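Local structure of ribulose bisphosphate carboxylase (Pyrococcus horikoshii, 2D69) at residues P126-Y129 with L130-F133; D403-A406 with K407-P410. The protein probably adds carbon dioxide and water to ribulose 1,5-bisphosphate to give two molecules of 3-phosphoglycerate, as a magnesium-dependent archaeal form III Rubisco in AMP degradation. One frame throughout, in Å; residues are numbered along the deposited sequence.

Contact 1: residues P126-Y129 with L130-F133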
loop_
_atom_site.group_PDB
_atom_site.type_symbol
_atom_site.label_atom_id
_atom_site.label_comp_id
_atom_site.label_asym_id
_atom_site.label_seq_id
_atom_site.Cartn_x
_atom_site.Cartn_y
_atom_site.Cartn_z
ATOM N N PRO A 126 21.100 -34.950 -3.336
ATOM C CA PRO A 126 22.396 -34.584 -2.744
ATOM C C PRO A 126 22.266 -33.371 -1.844
ATOM O O PRO A 126 21.224 -32.681 -1.848
ATOM C CB PRO A 126 23.274 -34.300 -3.952
ATOM C CG PRO A 126 22.254 -33.904 -5.071
ATOM C CD PRO A 126 21.061 -34.718 -4.790
ATOM N N TYR A 127 23.294 -33.118 -1.054
ATOM C CA TYR A 127 23.239 -32.038 -0.039
ATOM C C TYR A 127 22.899 -30.693 -0.701
ATOM O O TYR A 127 22.112 -29.918 -0.171
ATOM C CB TYR A 127 24.549 -31.963 0.755
ATOM C CG TYR A 127 24.450 -30.996 1.931
ATOM C CD1 TYR A 127 23.925 -31.397 3.159
ATOM C CD2 TYR A 127 24.835 -29.690 1.801
ATOM C CE1 TYR A 127 23.815 -30.507 4.203
ATOM C CE2 TYR A 127 24.671 -28.785 2.835
ATOM C CZ TYR A 127 24.192 -29.212 4.035
ATOM O OH TYR A 127 24.099 -28.305 5.055
ATOM N N GLU A 128 23.457 -30.434 -1.877
ATOM C CA GLU A 128 23.329 -29.153 -2.509
ATOM C C GLU A 128 21.952 -28.984 -3.142
ATOM O O GLU A 128 21.583 -27.866 -3.442
ATOM C CB GLU A 128 24.456 -28.886 -3.537
ATOM C CG GLU A 128 25.819 -28.540 -2.910
ATOM C CD GLU A 128 25.814 -27.270 -2.049
ATOM O OE1 GLU A 128 26.287 -27.370 -0.885
ATOM O OE2 GLU A 128 25.383 -26.186 -2.534
ATOM N N TYR A 129 21.219 -30.084 -3.345
ATOM C CA TYR A 129 19.781 -29.999 -3.678
ATOM C C TYR A 129 18.933 -29.780 -2.404
ATOM O O TYR A 129 18.077 -28.890 -2.324
ATOM C CB TYR A 129 19.324 -31.271 -4.426
ATOM C CG TYR A 129 18.006 -31.048 -5.104
ATOM C CD1 TYR A 129 17.935 -30.508 -6.379
ATOM C CD2 TYR A 129 16.823 -31.290 -4.428
ATOM C CE1 TYR A 129 16.703 -30.226 -6.947
ATOM C CE2 TYR A 129 15.588 -31.040 -4.995
ATOM C CZ TYR A 129 15.511 -30.510 -6.227
ATOM O OH TYR A 129 14.246 -30.233 -6.708
ATOM N N LEU A 130 19.210 -30.590 -1.410
ATOM C CA LEU A 130 18.373 -30.707 -0.225
ATOM C C LEU A 130 18.458 -29.452 0.611
ATOM O O LEU A 130 17.483 -29.085 1.313
ATOM C CB LEU A 130 18.870 -31.909 0.608
ATOM C CG LEU A 130 18.030 -32.297 1.833
ATOM C CD1 LEU A 130 16.616 -32.527 1.435
ATOM C CD2 LEU A 130 18.599 -33.567 2.526
ATOM N N ARG A 131 19.602 -28.772 0.546
ATOM C CA ARG A 131 19.819 -27.598 1.405
ATOM C C ARG A 131 18.880 -26.417 1.034
ATOM O O ARG A 131 18.703 -25.491 1.813
ATOM C CB ARG A 131 21.287 -27.153 1.381
ATOM C CG ARG A 131 21.730 -26.489 0.039
ATOM C CD ARG A 131 23.190 -26.085 -0.000
ATOM N NE ARG A 131 23.422 -24.979 0.901
ATOM C CZ ARG A 131 24.593 -24.673 1.455
ATOM N NH1 ARG A 131 25.673 -25.392 1.185
ATOM N NH2 ARG A 131 24.680 -23.622 2.266
ATOM N N HIS A 132 18.269 -26.466 -0.152
ATOM C CA HIS A 132 17.291 -25.456 -0.561
ATOM C C HIS A 132 15.843 -25.826 -0.198
ATOM O O HIS A 132 14.902 -25.248 -0.766
ATOM C CB HIS A 132 17.449 -25.194 -2.064
ATOM C CG HIS A 132 18.865 -24.876 -2.429
ATOM N ND1 HIS A 132 19.581 -23.865 -1.813
ATOM C CD2 HIS A 132 19.711 -25.456 -3.309
ATOM C CE1 HIS A 132 20.800 -23.829 -2.318
ATOM N NE2 HIS A 132 20.909 -24.784 -3.223
ATOM N N PHE A 133 15.695 -26.809 0.708
ATOM C CA PHE A 133 14.438 -27.149 1.340
ATOM C C PHE A 133 14.606 -27.000 2.861
ATOM O O PHE A 133 15.648 -27.322 3.420
ATOM C CB PHE A 133 14.000 -28.515 0.985
ATOM C CG PHE A 133 13.657 -28.652 -0.495
ATOM C CD1 PHE A 133 14.632 -28.844 -1.402
ATOM C CD2 PHE A 133 12.385 -28.416 -0.938
ATOM C CE1 PHE A 133 14.334 -28.896 -2.758
ATOM C CE2 PHE A 133 12.073 -28.482 -2.295
ATOM C CZ PHE A 133 13.051 -28.719 -3.181
HETATM O O HOH W 1 23.441 -25.291 -4.433
#

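Contact 2: residues D403-A406 with K407-P410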
loop_
_atom_site.group_PDB
_atom_site.type_symbol
_atom_site.label_atom_id
_atom_site.label_comp_id
_atom_site.label_asym_id
_atom_site.label_seq_id
_atom_site.Cartn_x
_atom_site.Cartn_y
_atom_site.Cartn_z
ATOM N N ASP A 403 -7.118 -55.587 30.119
ATOM C CA ASP A 403 -8.140 -56.015 31.070
ATOM C C ASP A 403 -7.811 -55.560 32.501
ATOM O O ASP A 403 -8.711 -55.291 33.273
ATOM C CB ASP A 403 -8.377 -57.522 31.016
ATOM C CG ASP A 403 -8.941 -58.002 29.669
ATOM O OD1 ASP A 403 -9.801 -57.331 29.053
ATOM O OD2 ASP A 403 -8.596 -59.086 29.166
ATOM N N GLU A 404 -6.531 -55.435 32.862
ATOM C CA GLU A 404 -6.181 -54.850 34.178
ATOM C C GLU A 404 -6.537 -53.357 34.249
ATOM O O GLU A 404 -6.965 -52.860 35.281
ATOM C CB GLU A 404 -4.689 -55.039 34.529
ATOM C CG GLU A 404 -4.319 -56.457 34.920
ATOM C CD GLU A 404 -4.682 -56.801 36.365
ATOM O OE1 GLU A 404 -5.678 -56.254 36.894
ATOM O OE2 GLU A 404 -3.942 -57.609 36.978
ATOM N N LYS A 405 -6.343 -52.645 33.153
ATOM C CA LYS A 405 -6.631 -51.207 33.112
ATOM C C LYS A 405 -8.138 -50.958 33.162
ATOM O O LYS A 405 -8.596 -49.972 33.713
ATOM C CB LYS A 405 -6.021 -50.594 31.841
ATOM C CG LYS A 405 -6.187 -49.084 31.721
ATOM C CD LYS A 405 -5.354 -48.315 32.722
ATOM C CE LYS A 405 -5.590 -46.820 32.537
ATOM N NZ LYS A 405 -4.587 -45.975 33.189
ATOM N N ALA A 406 -8.890 -51.899 32.597
ATOM C CA ALA A 406 -10.323 -51.789 32.446
ATOM C C ALA A 406 -11.042 -51.845 33.788
ATOM O O ALA A 406 -12.197 -51.421 33.887
ATOM C CB ALA A 406 -10.830 -52.882 31.523
ATOM N N LYS A 407 -10.348 -52.328 34.821
ATOM C CA LYS A 407 -10.909 -52.389 36.171
ATOM C C LYS A 407 -11.027 -51.027 36.839
ATOM O O LYS A 407 -11.861 -50.837 37.714
ATOM C CB LYS A 407 -10.085 -53.337 37.064
ATOM C CG LYS A 407 -10.145 -54.802 36.648
ATOM C CD LYS A 407 -8.931 -55.553 37.204
ATOM C CE LYS A 407 -9.108 -57.067 37.270
ATOM N NZ LYS A 407 -7.912 -57.700 37.938
ATOM N N SER A 408 -10.183 -50.092 36.438
ATOM C CA SER A 408 -10.249 -48.709 36.903
ATOM C C SER A 408 -10.743 -47.758 35.789
ATOM O O SER A 408 -10.765 -46.543 35.985
ATOM C CB SER A 408 -8.864 -48.274 37.418
ATOM O OG SER A 408 -7.899 -48.282 36.363
ATOM N N SER A 409 -11.153 -48.306 34.641
ATOM C CA SER A 409 -11.659 -47.515 33.509
ATOM C C SER A 409 -12.937 -48.099 32.886
ATOM O O SER A 409 -12.850 -48.945 31.987
ATOM C CB SER A 409 -10.610 -47.443 32.407
ATOM O OG SER A 409 -11.099 -46.671 31.333
ATOM N N PRO A 410 -14.106 -47.656 33.348
ATOM C CA PRO A 410 -15.388 -48.146 32.805
ATOM C C PRO A 410 -15.512 -47.990 31.277
ATOM O O PRO A 410 -16.141 -48.822 30.613
ATOM C CB PRO A 410 -16.434 -47.270 33.522
ATOM C CG PRO A 410 -15.755 -46.909 34.824
ATOM C CD PRO A 410 -14.309 -46.672 34.430
HETATM O O HOH W 2 -6.609 -50.603 36.601
#

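Contact 1: residues P126-Y129 with L130-F133
E128 and R131 form an i to i+3 salt bridge on a single short helical turn, 127-130, which follows the last strand of the N-terminal domain and runs into a type I turn from L130 to F133 that shares L130 with it. R131 NH1 stands 2.9 Å from E128 OE1, which it meets on the syn side of the carboxylate; OE1 in turn lies close to the guanidinium plane, although the two planar groups are 54° apart. The two side chains run side by side in the same direction; R131 has CG between its backbone N and carbonyl carbon (chi1 71°) and bends at chi3, which brings NH1 back to the acid. The same NH1 lies at the edge of the Y127 ring, 3.9 Å from Y127 CE2, with ring and guanidinium nearly perpendicular.

On another side of the turn Y129 and F133 lie near parallel, planes 28° apart, but slid so far that they barely overlap: contact is through Y129 CE2 and F133 CE1, 3.3 Å apart. L101 and L98 of helix 98-105 pack on this pair.

Backbone bonds form the turns that carry these side chains. L130 N reaches O of P126, the N-cap residue, at 2.9 Å, and R131 N reaches Y127 O at 2.9 Å. H132 N bonds to Y129 O at 3.3 Å from above the carbonyl plane, as the helix gives way to the turn.

The guanidinium also bonds to F93 O and L90 O of a second subunit, whose own H132 meets this H132 ring, so the turn lies in a subunit interface. Over the centre of the H132 ring sits R131 CG, while a water in the ring plane is hydrogen-bonded to H132 NE2 and probably donates to E128 OE2, the water oxygen 2.9 Å from OE2.

Contact 2: residues D403-A406 with K407-P410
The carboxylate of E404 is the flat group that meets a side chain here, and K407 NZ approaches it from above its plane, 46° out, at 2.9 Å from E404 OE1. This is an i to i+3 salt bridge on and just after the short helix 402-405. Both side chains point the same way: E404 bends at chi2 (-80°), whereas K407 stays extended beyond CG, and K407 CD passes 3.3 Å from E404 OE1.

Next to the pair along the chain, the backbone closes a type I turn from K405 to S408. S408 N donates to K405 O at 3.2 Å, again from above the carbonyl plane, and the weak bond from K407 N to E404 O is longer, 3.5 Å. A water donates to E404 O at 2.6 Å and is hydrogen-bonded to S408 OG at 2.7 Å, linking a helix carbonyl to the turn.

S409 is the N-cap of the next helix. With OG anti to the backbone N (chi1 -179°), its hydroxyl bonds to D391 of helix 382-398 and weakly to L412 N. The turn thus joins helix 402-405 to helix 410-422, with K405 packing on D391 and A395 of helix 382-398 and on L412 of helix 410-422.

From the N terminus, the chain first lays down strand 115-124 of the mixed sheet of the N-terminal domain, and contact 1 follows directly, turning the chain on its way to helix 139-147 and the catalytic domain. The eight-stranded parallel barrel is then built, and only after helix 382-398 does contact 2 turn the chain between its last two helices. The two contacts are in series, neither nested nor crossed, and each closes only local turns within its own continuous segment. The centres of contact 1 and contact 2 are about 51 Å apart, on opposite sides of the chain's centre, and the nearest atoms of contact 1 and contact 2 are about 40 Å apart. Contact 1 lies in a subunit interface, whereas no other chain of the octamer touches contact 2.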